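Local coordinates for protein isoflavone reductase (Medicago sativa, PDB 2GAS) that reduces 2'-hydroxyisoflavones to chiral isoflavanones with NADPH, the step that yields (3R)-vestitone on the way to the alfalfa phytoalexin medicarpin, at residues 211-216 with 282-287; 1-6 with 201-206; 107-112 with 146-151; 216-221 with 294-299; 62-67 with 93-98. All coordinates share one frame; numbering follows the deposited sequence.

Contact 1. Residues 211-216 with 282-287; sequences AVHIRL and AKDIEA
A side-on salt bridge through two nitrogens links Arg215, just past strand 210-213, to Glu286, the last residue of strand 284-286. NE reaches Glu286 OE1 at 2.8 Å and NH2 reaches Glu286 OE2 at 2.7 Å; each oxygen uses its syn lone pair, and the guanidinium and carboxylate planes lie only 16° apart, so the two groups form a flat, closed ring of contacts. Bends at chi2 and chi3 fold the arginine back to bring NE to the carboxylate, while Tyr277 adds a cation-pi contact and its carbonyl takes a second bond from NH2. OE1 also lies 2.7 Å from a water that accepts from Arg215 N.

A second polar pair lies on the face that carries Glu286. His213 NE2 donates to Asp284 OD1 at 2.7 Å, in the plane of the imidazole but from above the carboxylate plane, the two planes being 71° apart. Both ends have further partners: ND1 bonds the hydroxyl of Tyr277, and Asp284 OD2 forms a salt bridge with Arg119. Bonds at both ring nitrogens hold the imidazole's rotation; the aspartate's charge would probably favour a protonated NE2.

On the other face Val212 CG2 packs on Ile285 CB at 4.1 Å. Four backbone bonds, from Ala211 N to Lys283 O through to Ala287 N to His213 O, set the parallel register of Ala211, Val212 and His213 against Asp284, Ile285 and Glu286. The strands form the parallel run 148-151, 210-213, 284-286 that continues the Rossmann-type sheet, with 284-286 outermost.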
# COMPACT_ATOMS: atom_id res chain seq x y z
N ALA A 211 9.99 -1.42 10.03
CA ALA A 211 9.28 -0.92 8.86
C ALA A 211 9.94 -1.70 7.72
O ALA A 211 11.17 -1.79 7.65
CB ALA A 211 9.53 0.58 8.67
N VAL A 212 9.13 -2.31 6.86
CA VAL A 212 9.65 -3.08 5.72
C VAL A 212 9.44 -2.22 4.48
O VAL A 212 8.32 -1.79 4.19
CB VAL A 212 8.89 -4.42 5.57
CG1 VAL A 212 9.37 -5.16 4.32
CG2 VAL A 212 9.14 -5.28 6.79
N HIS A 213 10.53 -1.96 3.76
CA HIS A 213 10.49 -1.10 2.58
C HIS A 213 10.61 -1.86 1.28
O HIS A 213 11.51 -2.68 1.11
CB HIS A 213 11.62 -0.08 2.67
CG HIS A 213 11.68 0.62 3.99
ND1 HIS A 213 11.03 1.82 4.22
CD2 HIS A 213 12.24 0.27 5.17
CE1 HIS A 213 11.19 2.17 5.48
NE2 HIS A 213 11.92 1.24 6.08
N ILE A 214 9.70 -1.57 0.35
CA ILE A 214 9.73 -2.22 -0.94
C ILE A 214 10.28 -1.26 -1.99
O ILE A 214 9.60 -0.33 -2.42
CB ILE A 214 8.31 -2.67 -1.40
CG1 ILE A 214 7.61 -3.45 -0.28
CG2 ILE A 214 8.42 -3.53 -2.66
CD1 ILE A 214 8.22 -4.77 0.04
N ARG A 215 11.54 -1.45 -2.37
CA ARG A 215 12.19 -0.65 -3.41
C ARG A 215 12.87 -1.72 -4.26
O ARG A 215 14.02 -2.07 -4.01
CB ARG A 215 13.24 0.30 -2.83
CG ARG A 215 12.71 1.65 -2.34
CD ARG A 215 12.56 1.70 -0.83
NE ARG A 215 13.82 1.50 -0.11
CZ ARG A 215 14.67 2.47 0.25
NH1 ARG A 215 14.42 3.74 -0.05
NH2 ARG A 215 15.75 2.17 0.94
N LEU A 216 12.15 -2.25 -5.24
CA LEU A 216 12.67 -3.31 -6.10
C LEU A 216 13.58 -2.74 -7.21
O LEU A 216 13.18 -1.87 -7.97
CB LEU A 216 11.50 -4.10 -6.69
CG LEU A 216 10.49 -4.57 -5.62
CD1 LEU A 216 9.22 -5.05 -6.28
CD2 LEU A 216 11.11 -5.67 -4.77
N ALA A 282 18.42 -0.79 12.61
CA ALA A 282 17.75 -0.98 13.88
C ALA A 282 16.24 -0.83 13.77
O ALA A 282 15.50 -1.31 14.64
CB ALA A 282 18.30 0.01 14.91
N LYS A 283 15.77 -0.18 12.71
CA LYS A 283 14.34 0.04 12.55
C LYS A 283 13.75 -0.34 11.21
O LYS A 283 12.52 -0.41 11.07
CB LYS A 283 14.03 1.52 12.82
CG LYS A 283 14.31 1.96 14.25
CD LYS A 283 14.36 3.48 14.41
CE LYS A 283 13.08 4.17 13.95
NZ LYS A 283 13.00 4.29 12.46
N ASP A 284 14.60 -0.60 10.22
CA ASP A 284 14.13 -0.91 8.88
C ASP A 284 14.65 -2.21 8.28
O ASP A 284 15.73 -2.69 8.63
CB ASP A 284 14.52 0.21 7.91
CG ASP A 284 14.11 1.59 8.40
OD1 ASP A 284 12.90 1.85 8.56
OD2 ASP A 284 15.02 2.44 8.61
N ILE A 285 13.86 -2.76 7.36
CA ILE A 285 14.19 -3.97 6.62
C ILE A 285 13.99 -3.61 5.15
O ILE A 285 12.98 -2.99 4.81
CB ILE A 285 13.25 -5.14 6.99
CG1 ILE A 285 13.51 -5.62 8.42
CG2 ILE A 285 13.43 -6.28 6.00
CD1 ILE A 285 14.91 -6.13 8.65
N GLU A 286 14.94 -3.97 4.29
CA GLU A 286 14.82 -3.69 2.86
C GLU A 286 14.31 -4.99 2.22
O GLU A 286 15.03 -5.99 2.18
CB GLU A 286 16.19 -3.32 2.28
CG GLU A 286 16.16 -2.80 0.85
CD GLU A 286 15.60 -1.40 0.76
OE1 GLU A 286 14.55 -1.21 0.10
OE2 GLU A 286 16.20 -0.48 1.35
N ALA A 287 13.08 -4.98 1.74
CA ALA A 287 12.49 -6.19 1.17
C ALA A 287 13.34 -6.88 0.10
O ALA A 287 13.45 -8.10 0.10
CB ALA A 287 11.11 -5.89 0.61
O HOH W 1 13.43 -3.19 -1.31

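Contact 2. Residues 1-6 with 201-206; sequences TENKIL and AANDPN
Two asparagines face each other here: Asn3 ND2 approaches Asn203 OD1 at 3.4 Å, a weak hydrogen bond although the N-H points almost straight at the oxygen (165°). The side chains run past one another in opposite directions with their amide planes 20° apart, nearly coplanar. A water strengthens the link, accepting from Asn3 ND2 at 3.1 Å and donating to Asn203 O at 3.1 Å, so the same amide nitrogen reaches directly the side chain and, through the water, the backbone of Asn203. Beside the amides, Ile5 CD1 meets Ala202 CB at 4.2 Å, the apolar part of the contact.

These groups join the start of strand 5-8, an inner strand of the parallel Rossmann sheet, flanked by 29-33 and 79-82, to the C-terminal end of helix 191-202, which packs against that sheet. Ile5 extends CD1 toward the helix because its CG1-CD1 arm is stretched, chi2 176°.

Farther out, Asn27 organises the polar end: its ND2 bonds both Asn203 OD1 and the carbonyl of Asn3, tying the two segments through a third residue. Ile79 of the adjoining strand touches both Asn3 and Ala202. Beyond the helix, Asp204 OD1 accepts from Asn206 N at 2.9 Å, forming an Asx turn that shapes the chain leaving Asn203.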
# COMPACT_ATOMS: atom_id res chain seq x y z
N THR A 1 4.39 -21.28 8.73
CA THR A 1 2.97 -21.26 8.27
C THR A 1 2.00 -21.53 9.41
O THR A 1 0.80 -21.70 9.19
CB THR A 1 2.74 -22.32 7.16
OG1 THR A 1 3.09 -23.62 7.66
CG2 THR A 1 3.57 -22.00 5.94
N GLU A 2 2.52 -21.59 10.63
CA GLU A 2 1.69 -21.83 11.81
C GLU A 2 0.89 -20.58 12.18
O GLU A 2 -0.15 -20.67 12.84
CB GLU A 2 2.56 -22.26 13.00
CG GLU A 2 3.11 -23.67 12.92
CD GLU A 2 3.94 -24.05 14.15
OE1 GLU A 2 3.48 -23.80 15.28
OE2 GLU A 2 5.05 -24.61 13.97
N ASN A 3 1.37 -19.42 11.75
CA ASN A 3 0.70 -18.16 12.07
C ASN A 3 -0.67 -18.02 11.42
O ASN A 3 -0.81 -18.14 10.21
CB ASN A 3 1.56 -16.97 11.64
CG ASN A 3 2.88 -16.90 12.37
OD1 ASN A 3 2.92 -16.79 13.60
ND2 ASN A 3 3.98 -16.96 11.62
N LYS A 4 -1.68 -17.76 12.25
CA LYS A 4 -3.03 -17.56 11.77
C LYS A 4 -3.12 -16.07 11.47
O LYS A 4 -2.90 -15.24 12.36
CB LYS A 4 -4.04 -17.95 12.85
CG LYS A 4 -4.06 -19.45 13.14
CD LYS A 4 -5.01 -19.81 14.27
CE LYS A 4 -4.55 -19.23 15.59
NZ LYS A 4 -5.42 -19.66 16.73
N ILE A 5 -3.41 -15.73 10.22
CA ILE A 5 -3.47 -14.34 9.77
C ILE A 5 -4.88 -13.83 9.47
O ILE A 5 -5.61 -14.42 8.67
CB ILE A 5 -2.59 -14.17 8.50
CG1 ILE A 5 -1.16 -14.62 8.79
CG2 ILE A 5 -2.60 -12.70 8.04
CD1 ILE A 5 -0.23 -14.58 7.60
N LEU A 6 -5.25 -12.73 10.13
CA LEU A 6 -6.56 -12.11 9.94
C LEU A 6 -6.40 -10.84 9.12
O LEU A 6 -5.60 -9.96 9.46
CB LEU A 6 -7.17 -11.75 11.30
CG LEU A 6 -8.46 -10.93 11.25
CD1 LEU A 6 -9.56 -11.72 10.55
CD2 LEU A 6 -8.89 -10.56 12.66
N ALA A 201 6.70 -10.82 5.04
CA ALA A 201 7.05 -10.06 6.23
C ALA A 201 6.31 -10.60 7.45
O ALA A 201 6.88 -10.70 8.54
CB ALA A 201 6.71 -8.57 6.01
N ALA A 202 5.04 -10.96 7.27
CA ALA A 202 4.24 -11.48 8.37
C ALA A 202 4.85 -12.74 8.97
O ALA A 202 4.86 -12.91 10.19
CB ALA A 202 2.82 -11.76 7.89
N ASN A 203 5.37 -13.61 8.10
CA ASN A 203 5.97 -14.87 8.53
C ASN A 203 7.45 -14.77 8.90
O ASN A 203 8.06 -15.76 9.29
CB ASN A 203 5.81 -15.92 7.43
CG ASN A 203 4.37 -16.35 7.24
OD1 ASN A 203 3.68 -16.66 8.22
ND2 ASN A 203 3.91 -16.40 6.00
N ASP A 204 8.01 -13.57 8.79
CA ASP A 204 9.42 -13.34 9.11
C ASP A 204 9.59 -12.71 10.49
O ASP A 204 9.27 -11.54 10.70
CB ASP A 204 10.03 -12.43 8.03
CG ASP A 204 11.48 -12.06 8.31
OD1 ASP A 204 12.11 -12.71 9.18
OD2 ASP A 204 11.99 -11.13 7.66
N PRO A 205 10.12 -13.48 11.45
CA PRO A 205 10.32 -12.94 12.80
C PRO A 205 11.20 -11.70 12.86
O PRO A 205 11.10 -10.91 13.79
CB PRO A 205 10.94 -14.12 13.55
CG PRO A 205 11.70 -14.84 12.48
CD PRO A 205 10.73 -14.82 11.32
N ASN A 206 12.04 -11.52 11.84
CA ASN A 206 12.94 -10.37 11.80
C ASN A 206 12.26 -9.02 11.57
O ASN A 206 12.90 -7.98 11.74
CB ASN A 206 14.02 -10.58 10.74
CG ASN A 206 14.95 -11.74 11.07
OD1 ASN A 206 15.33 -11.93 12.22
ND2 ASN A 206 15.33 -12.50 10.05
O HOH W 2 6.98 -16.32 12.12

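Contact 3. Residues 107-112 with 146-151; sequences KFFPSE and PYTYLC
Lys107 and Phe109 reach over to Thr148 where strand 107-109 of the parallel Rossmann sheet runs beside strand 148-151, a single bridge carrying the sheet across. That bridge couples Phe108 with Tyr147: Phe108 N donates to Pro146 O at 2.8 Å, and Thr148 N returns a longer bond to Phe108 O at 3.2 Å. The strand axes diverge by 31°, and beyond the bridge a water takes over, donating to Pro110 O and Thr148 O and accepting from Leu150 N.

Followed outward, Phe109 first sets CB and CG near Thr148 O. With CG beside the backbone N (chi1 -79°), the ring then lies alongside the threonine: CD2 meets Leu150 CB at the ring edge, CE2 touches Thr148 CG2 at 3.5 Å, and CZ nears Thr148 CB. That CB stands 3.9 Å from the ring centroid and 18° off the normal, a CH-pi contact over the face. Helix 191-202 supplies Thr198, Ala201 and Ala202 around the same ring.

Lys107, bent at chi2 and chi3, carries its amino group to Thr207 and to the carbonyls of Ala201 and Ala202. Farther along, Glu112 lays CG by Tyr149 CB; its OE1 forms a salt bridge with Arg137, which by similarity binds NADP(+), and its carbonyl accepts from Lys133, the inferred proton acceptor. Pro110 meets the Tyr149 ring at its edge, its CG 3.6 Å from Tyr149 CD2.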
# COMPACT_ATOMS: atom_id res chain seq x y z
N LYS A 107 1.68 -9.88 16.02
CA LYS A 107 2.11 -8.85 15.07
C LYS A 107 0.92 -8.13 14.46
O LYS A 107 -0.05 -8.75 14.05
CB LYS A 107 2.97 -9.47 13.96
CG LYS A 107 3.66 -8.44 13.08
CD LYS A 107 5.06 -8.89 12.65
CE LYS A 107 5.00 -10.06 11.69
NZ LYS A 107 6.36 -10.51 11.26
N PHE A 108 1.01 -6.80 14.41
CA PHE A 108 -0.04 -5.98 13.83
C PHE A 108 0.51 -5.14 12.69
O PHE A 108 1.53 -4.48 12.84
CB PHE A 108 -0.65 -5.05 14.90
CG PHE A 108 -1.62 -4.03 14.35
CD1 PHE A 108 -2.64 -4.41 13.48
CD2 PHE A 108 -1.54 -2.69 14.74
CE1 PHE A 108 -3.57 -3.47 13.01
CE2 PHE A 108 -2.46 -1.75 14.28
CZ PHE A 108 -3.47 -2.14 13.42
N PHE A 109 -0.17 -5.21 11.54
CA PHE A 109 0.20 -4.42 10.37
C PHE A 109 -0.84 -3.32 10.23
O PHE A 109 -1.97 -3.59 9.82
CB PHE A 109 0.14 -5.25 9.07
CG PHE A 109 1.32 -6.15 8.84
CD1 PHE A 109 1.48 -7.32 9.58
CD2 PHE A 109 2.25 -5.86 7.84
CE1 PHE A 109 2.53 -8.20 9.32
CE2 PHE A 109 3.31 -6.73 7.57
CZ PHE A 109 3.46 -7.90 8.31
N PRO A 110 -0.49 -2.08 10.58
CA PRO A 110 -1.50 -1.03 10.42
C PRO A 110 -1.67 -0.67 8.94
O PRO A 110 -0.94 -1.16 8.08
CB PRO A 110 -0.94 0.12 11.25
CG PRO A 110 0.54 -0.10 11.18
CD PRO A 110 0.67 -1.59 11.34
N SER A 111 -2.65 0.19 8.66
CA SER A 111 -2.96 0.61 7.29
C SER A 111 -1.90 1.55 6.72
O SER A 111 -2.09 2.76 6.65
CB SER A 111 -4.34 1.27 7.26
OG SER A 111 -4.73 1.59 5.94
N GLU A 112 -0.78 0.96 6.30
CA GLU A 112 0.32 1.71 5.72
C GLU A 112 0.20 1.56 4.21
O GLU A 112 -0.60 2.26 3.58
CB GLU A 112 1.64 1.13 6.23
CG GLU A 112 1.89 1.39 7.72
CD GLU A 112 2.46 2.77 7.99
OE1 GLU A 112 3.09 3.33 7.06
OE2 GLU A 112 2.30 3.29 9.11
N PRO A 146 3.24 -5.35 19.08
CA PRO A 146 4.29 -5.75 18.14
C PRO A 146 3.81 -5.35 16.75
O PRO A 146 2.68 -5.68 16.37
CB PRO A 146 4.39 -7.26 18.34
CG PRO A 146 2.98 -7.63 18.71
CD PRO A 146 2.58 -6.53 19.67
N TYR A 147 4.66 -4.67 15.99
CA TYR A 147 4.25 -4.17 14.68
C TYR A 147 5.19 -4.36 13.51
O TYR A 147 6.35 -4.74 13.66
CB TYR A 147 3.98 -2.67 14.80
CG TYR A 147 5.22 -1.88 15.19
CD1 TYR A 147 5.53 -1.65 16.53
CD2 TYR A 147 6.10 -1.38 14.22
CE1 TYR A 147 6.68 -0.94 16.90
CE2 TYR A 147 7.26 -0.68 14.58
CZ TYR A 147 7.54 -0.46 15.92
OH TYR A 147 8.66 0.23 16.30
N THR A 148 4.65 -4.09 12.32
CA THR A 148 5.42 -4.08 11.08
C THR A 148 4.71 -3.05 10.20
O THR A 148 3.49 -3.13 10.00
CB THR A 148 5.45 -5.43 10.35
OG1 THR A 148 6.13 -6.40 11.16
CG2 THR A 148 6.20 -5.29 9.01
N TYR A 149 5.47 -2.08 9.71
CA TYR A 149 4.92 -1.04 8.84
C TYR A 149 5.34 -1.41 7.42
O TYR A 149 6.52 -1.39 7.10
CB TYR A 149 5.51 0.32 9.20
CG TYR A 149 5.31 0.72 10.65
CD1 TYR A 149 6.27 1.46 11.32
CD2 TYR A 149 4.13 0.38 11.33
CE1 TYR A 149 6.08 1.85 12.65
CE2 TYR A 149 3.93 0.77 12.65
CZ TYR A 149 4.91 1.51 13.30
OH TYR A 149 4.71 1.90 14.60
N LEU A 150 4.36 -1.77 6.59
CA LEU A 150 4.65 -2.19 5.22
C LEU A 150 4.62 -0.97 4.30
O LEU A 150 3.56 -0.47 3.93
CB LEU A 150 3.62 -3.23 4.78
CG LEU A 150 3.92 -4.16 3.59
CD1 LEU A 150 4.09 -3.35 2.32
CD2 LEU A 150 5.16 -4.99 3.88
N CYS A 151 5.80 -0.48 3.95
CA CYS A 151 5.94 0.69 3.09
C CYS A 151 6.27 0.24 1.67
O CYS A 151 7.43 0.06 1.32
CB CYS A 151 7.04 1.60 3.65
SG CYS A 151 6.78 2.01 5.40
O HOH W 3 1.82 -2.12 7.87

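Contact 4. Residues 216-221 with 294-299; sequences LPKNYL and VTYTTA
Tyr296 places CG between its backbone N and carbonyl carbon (chi1 61°), which swings the ring across to Leu216, while Asn219 holds its CG beside the backbone N (chi1 -67°) and turns its amide toward the chain at Thr297-Ala299. Leu216 CB then stands over the centre of the phenol ring, 3.7 Å from the centroid, in a CH-pi contact, and Leu216 CD1 covers the same ring near CG at 3.6 Å. Over the opposite face lies a water that accepts from Lys218 NZ and donates to Tyr296 O. At the ring's far end the hydroxyl oxygen accepts from Lys218 N at 3.0 Å, the N-H aimed almost directly at it.

Asn219 uses both ends of its amide. ND2 donates to Thr297 O at 3.0 Å, with that oxygen in the amide plane, and also bonds the carbonyl of Tyr188; these two partners hold the amide's rotation. OD1 accepts from Ala299 N at 2.8 Å, but the donor stands above the carbonyl plane, 51° out of it. Van der Waals contacts finish the join: Lys218 CE packs on Thr298 CG2, and Leu221 CD1 on Ala299 CB.

Thr298 is the N-cap of helix 299-303, its OG1 taking the N-H of Glu301. The contact packs the 3-10 turn 217-219, which leads into strand 220-222, against an N-capped helix start, with Asn219 bonded to the backbone there.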
# COMPACT_ATOMS: atom_id res chain seq x y z
N LEU A 216 12.15 -2.25 -5.24
CA LEU A 216 12.67 -3.31 -6.10
C LEU A 216 13.58 -2.74 -7.21
O LEU A 216 13.18 -1.87 -7.97
CB LEU A 216 11.50 -4.10 -6.69
CG LEU A 216 10.49 -4.57 -5.62
CD1 LEU A 216 9.22 -5.05 -6.28
CD2 LEU A 216 11.11 -5.67 -4.77
N PRO A 217 14.82 -3.25 -7.30
CA PRO A 217 15.81 -2.81 -8.29
C PRO A 217 15.33 -2.44 -9.69
O PRO A 217 15.56 -1.32 -10.14
CB PRO A 217 16.81 -3.97 -8.29
CG PRO A 217 16.81 -4.36 -6.85
CD PRO A 217 15.33 -4.39 -6.52
N LYS A 218 14.68 -3.37 -10.38
CA LYS A 218 14.22 -3.09 -11.74
C LYS A 218 13.01 -2.16 -11.81
O LYS A 218 12.62 -1.73 -12.90
CB LYS A 218 13.92 -4.39 -12.48
CG LYS A 218 15.17 -5.19 -12.83
CD LYS A 218 14.85 -6.48 -13.55
CE LYS A 218 14.12 -7.46 -12.64
NZ LYS A 218 13.85 -8.76 -13.33
N ASN A 219 12.43 -1.86 -10.65
CA ASN A 219 11.26 -0.98 -10.58
C ASN A 219 11.57 0.33 -9.88
O ASN A 219 10.67 1.10 -9.57
CB ASN A 219 10.11 -1.68 -9.85
CG ASN A 219 9.57 -2.88 -10.61
OD1 ASN A 219 10.06 -3.21 -11.69
ND2 ASN A 219 8.56 -3.53 -10.05
N TYR A 220 12.86 0.57 -9.62
CA TYR A 220 13.31 1.80 -8.97
C TYR A 220 13.68 2.67 -10.16
O TYR A 220 14.79 2.56 -10.70
CB TYR A 220 14.53 1.48 -8.11
CG TYR A 220 14.89 2.56 -7.12
CD1 TYR A 220 13.99 2.96 -6.14
CD2 TYR A 220 16.15 3.16 -7.14
CE1 TYR A 220 14.33 3.94 -5.20
CE2 TYR A 220 16.50 4.14 -6.21
CZ TYR A 220 15.58 4.52 -5.25
OH TYR A 220 15.92 5.48 -4.32
N LEU A 221 12.75 3.53 -10.57
CA LEU A 221 12.94 4.34 -11.76
C LEU A 221 12.52 5.79 -11.64
O LEU A 221 11.54 6.11 -10.97
CB LEU A 221 12.13 3.72 -12.90
CG LEU A 221 12.34 2.23 -13.20
CD1 LEU A 221 11.15 1.69 -13.97
CD2 LEU A 221 13.63 2.05 -13.99
N VAL A 294 11.82 -13.60 -3.99
CA VAL A 294 10.51 -13.25 -4.53
C VAL A 294 10.66 -12.69 -5.95
O VAL A 294 11.32 -11.68 -6.15
CB VAL A 294 9.80 -12.21 -3.64
CG1 VAL A 294 8.48 -11.79 -4.28
CG2 VAL A 294 9.55 -12.80 -2.26
N THR A 295 10.08 -13.38 -6.93
CA THR A 295 10.16 -12.94 -8.32
C THR A 295 9.06 -11.93 -8.61
O THR A 295 7.93 -12.29 -8.92
CB THR A 295 10.03 -14.12 -9.29
OG1 THR A 295 10.90 -15.18 -8.89
CG2 THR A 295 10.41 -13.68 -10.70
N TYR A 296 9.41 -10.65 -8.53
CA TYR A 296 8.43 -9.60 -8.74
C TYR A 296 8.18 -9.23 -10.20
O TYR A 296 9.03 -9.42 -11.06
CB TYR A 296 8.84 -8.34 -7.97
CG TYR A 296 10.18 -7.75 -8.38
CD1 TYR A 296 11.37 -8.19 -7.80
CD2 TYR A 296 10.25 -6.75 -9.35
CE1 TYR A 296 12.60 -7.63 -8.17
CE2 TYR A 296 11.47 -6.20 -9.72
CZ TYR A 296 12.63 -6.63 -9.13
OH TYR A 296 13.83 -6.07 -9.50
N THR A 297 6.99 -8.70 -10.46
CA THR A 297 6.60 -8.25 -11.79
C THR A 297 7.31 -6.91 -12.02
O THR A 297 7.22 -6.00 -11.19
CB THR A 297 5.08 -8.04 -11.89
OG1 THR A 297 4.42 -9.31 -11.78
CG2 THR A 297 4.71 -7.39 -13.21
N THR A 298 8.02 -6.78 -13.13
CA THR A 298 8.73 -5.54 -13.41
C THR A 298 7.81 -4.46 -13.97
O THR A 298 6.71 -4.74 -14.45
CB THR A 298 9.88 -5.77 -14.41
OG1 THR A 298 9.33 -6.19 -15.66
CG2 THR A 298 10.83 -6.84 -13.88
N ALA A 299 8.25 -3.22 -13.89
CA ALA A 299 7.47 -2.12 -14.42
C ALA A 299 7.31 -2.37 -15.92
O ALA A 299 6.27 -2.09 -16.51
CB ALA A 299 8.17 -0.80 -14.18
O HOH W 4 11.89 -9.62 -11.39

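Contact 5. Residues 62-67 with 93-98; sequences GDINDH and VKIIKA
Apolar packing forms the buried part of this contact, where Ile64 and Ile95 cross with their branches facing. Ile95 CG1 meets Ile64 CG2 at 3.7 Å; the model brings Ile95 CD1 closer than usual to CG2 and CD1 of Ile64, so that tightness is doubtful. Leu8 of strand 5-8 touches both isoleucines, so the pair sits on the core of the sheet, while Leu70 of helix 67-74 adds to the cover over Ile95. Ala98, one turn farther along the helix, lies by the ring of His67.

Contacts of the long polar chains lie toward the solvent. Lys97 keeps an extended chain up to its last bond, where chi4 of -59° turns NZ over one face of the His67 imidazole; the two side chains cross at about a right angle. Lys94 is extended beyond CG and passes Ile64, its CB 4.0 Å from Ile64 O, before its amino group forms a salt bridge with Asp91.

Backbone bonds shape each partner. Asp66 N bonds Asp63 O, closing a type I turn that presents Ile64 at its second position, and Asp66 then serves as N-cap for helix 67-74. On the other side, Lys97 N to Val93 O (3.0 Å) and Ala98 N to Lys94 O mark regular alpha-helix.

The arrangement is the packing of a strand-to-helix loop, following strand 58-61, against helix 92-102 of the Rossmann domain, close to Arg34 and Gly9 of the probable NADP(+) site.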
# COMPACT_ATOMS: atom_id res chain seq x y z
N GLY A 62 -17.82 -9.80 11.98
CA GLY A 62 -17.53 -8.66 12.83
C GLY A 62 -17.39 -7.36 12.08
O GLY A 62 -17.29 -7.34 10.85
N ASP A 63 -17.38 -6.26 12.83
CA ASP A 63 -17.24 -4.93 12.26
C ASP A 63 -16.28 -4.11 13.11
O ASP A 63 -16.37 -4.10 14.34
CB ASP A 63 -18.61 -4.24 12.21
CG ASP A 63 -18.51 -2.78 11.81
OD1 ASP A 63 -17.86 -2.48 10.79
OD2 ASP A 63 -19.09 -1.93 12.52
N ILE A 64 -15.35 -3.43 12.45
CA ILE A 64 -14.37 -2.60 13.13
C ILE A 64 -15.04 -1.70 14.17
O ILE A 64 -14.43 -1.32 15.16
CB ILE A 64 -13.60 -1.70 12.13
CG1 ILE A 64 -13.01 -2.56 11.01
CG2 ILE A 64 -12.52 -0.92 12.85
CD1 ILE A 64 -12.05 -3.63 11.49
N ASN A 65 -16.31 -1.37 13.93
CA ASN A 65 -17.05 -0.51 14.84
C ASN A 65 -17.84 -1.27 15.90
O ASN A 65 -18.62 -0.67 16.65
CB ASN A 65 -17.99 0.41 14.05
CG ASN A 65 -17.23 1.38 13.15
OD1 ASN A 65 -16.59 0.97 12.18
ND2 ASN A 65 -17.30 2.66 13.48
N ASP A 66 -17.65 -2.58 15.96
CA ASP A 66 -18.33 -3.41 16.96
C ASP A 66 -17.24 -4.09 17.78
O ASP A 66 -16.81 -5.20 17.47
CB ASP A 66 -19.23 -4.44 16.28
CG ASP A 66 -20.10 -5.19 17.28
OD1 ASP A 66 -20.99 -5.95 16.83
OD2 ASP A 66 -19.89 -5.03 18.50
N HIS A 67 -16.80 -3.40 18.83
CA HIS A 67 -15.73 -3.87 19.70
C HIS A 67 -15.80 -5.34 20.10
O HIS A 67 -14.79 -6.05 20.02
CB HIS A 67 -15.66 -3.00 20.96
CG HIS A 67 -14.51 -3.31 21.86
ND1 HIS A 67 -14.64 -4.07 23.00
CD2 HIS A 67 -13.20 -2.99 21.77
CE1 HIS A 67 -13.46 -4.20 23.57
NE2 HIS A 67 -12.56 -3.56 22.84
N VAL A 93 -7.71 3.17 16.01
CA VAL A 93 -7.64 3.37 17.46
C VAL A 93 -8.52 2.30 18.08
O VAL A 93 -8.18 1.71 19.11
CB VAL A 93 -8.19 4.76 17.86
CG1 VAL A 93 -8.31 4.85 19.38
CG2 VAL A 93 -7.27 5.85 17.34
N LYS A 94 -9.65 2.05 17.43
CA LYS A 94 -10.59 1.04 17.90
C LYS A 94 -9.98 -0.35 17.74
O LYS A 94 -10.15 -1.22 18.59
CB LYS A 94 -11.90 1.14 17.12
CG LYS A 94 -12.56 2.51 17.25
CD LYS A 94 -13.61 2.74 16.17
CE LYS A 94 -14.26 4.11 16.34
NZ LYS A 94 -15.22 4.43 15.24
N ILE A 95 -9.25 -0.56 16.64
CA ILE A 95 -8.61 -1.84 16.41
C ILE A 95 -7.54 -2.12 17.46
O ILE A 95 -7.43 -3.24 17.96
CB ILE A 95 -7.97 -1.90 15.01
CG1 ILE A 95 -9.04 -1.76 13.93
CG2 ILE A 95 -7.21 -3.21 14.85
CD1 ILE A 95 -10.04 -2.89 13.91
N ILE A 96 -6.75 -1.10 17.79
CA ILE A 96 -5.69 -1.24 18.78
C ILE A 96 -6.29 -1.55 20.16
O ILE A 96 -5.75 -2.35 20.92
CB ILE A 96 -4.83 0.05 18.85
CG1 ILE A 96 -4.05 0.21 17.55
CG2 ILE A 96 -3.86 -0.02 20.03
CD1 ILE A 96 -3.10 -0.93 17.27
N LYS A 97 -7.42 -0.91 20.47
CA LYS A 97 -8.08 -1.15 21.74
C LYS A 97 -8.47 -2.62 21.82
O LYS A 97 -8.26 -3.28 22.84
CB LYS A 97 -9.33 -0.27 21.87
CG LYS A 97 -10.08 -0.45 23.19
CD LYS A 97 -11.31 0.43 23.25
CE LYS A 97 -12.04 0.30 24.59
NZ LYS A 97 -12.48 -1.10 24.86
N ALA A 98 -9.03 -3.15 20.73
CA ALA A 98 -9.44 -4.55 20.69
C ALA A 98 -8.23 -5.48 20.79
O ALA A 98 -8.29 -6.52 21.44
CB ALA A 98 -10.24 -4.84 19.41

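How the contacts relate
Contacts 1 and 3 meet where strands 148-151 and 210-213 lie side by side, their centres 12 Å apart: Val212 N lies 2.8 Å from Tyr149 O, and Val212 O 2.9 Å from Cys151 N. Contact 2 meets contact 3 through Lys107, whose NZ is 2.8 Å from Ala201 O. Contact 5 joins contact 3 from the helical side, Ile95 and Ile96 packing on Phe108. Leu216 belongs to both contact 1 and contact 4; the latter lies away from the annotated sites, its centre about 36 Å from that of contact 5. Contact 3 lies beside the probable active site, the Glu112 side chain about 5 Å from that of Lys133, the inferred proton acceptor.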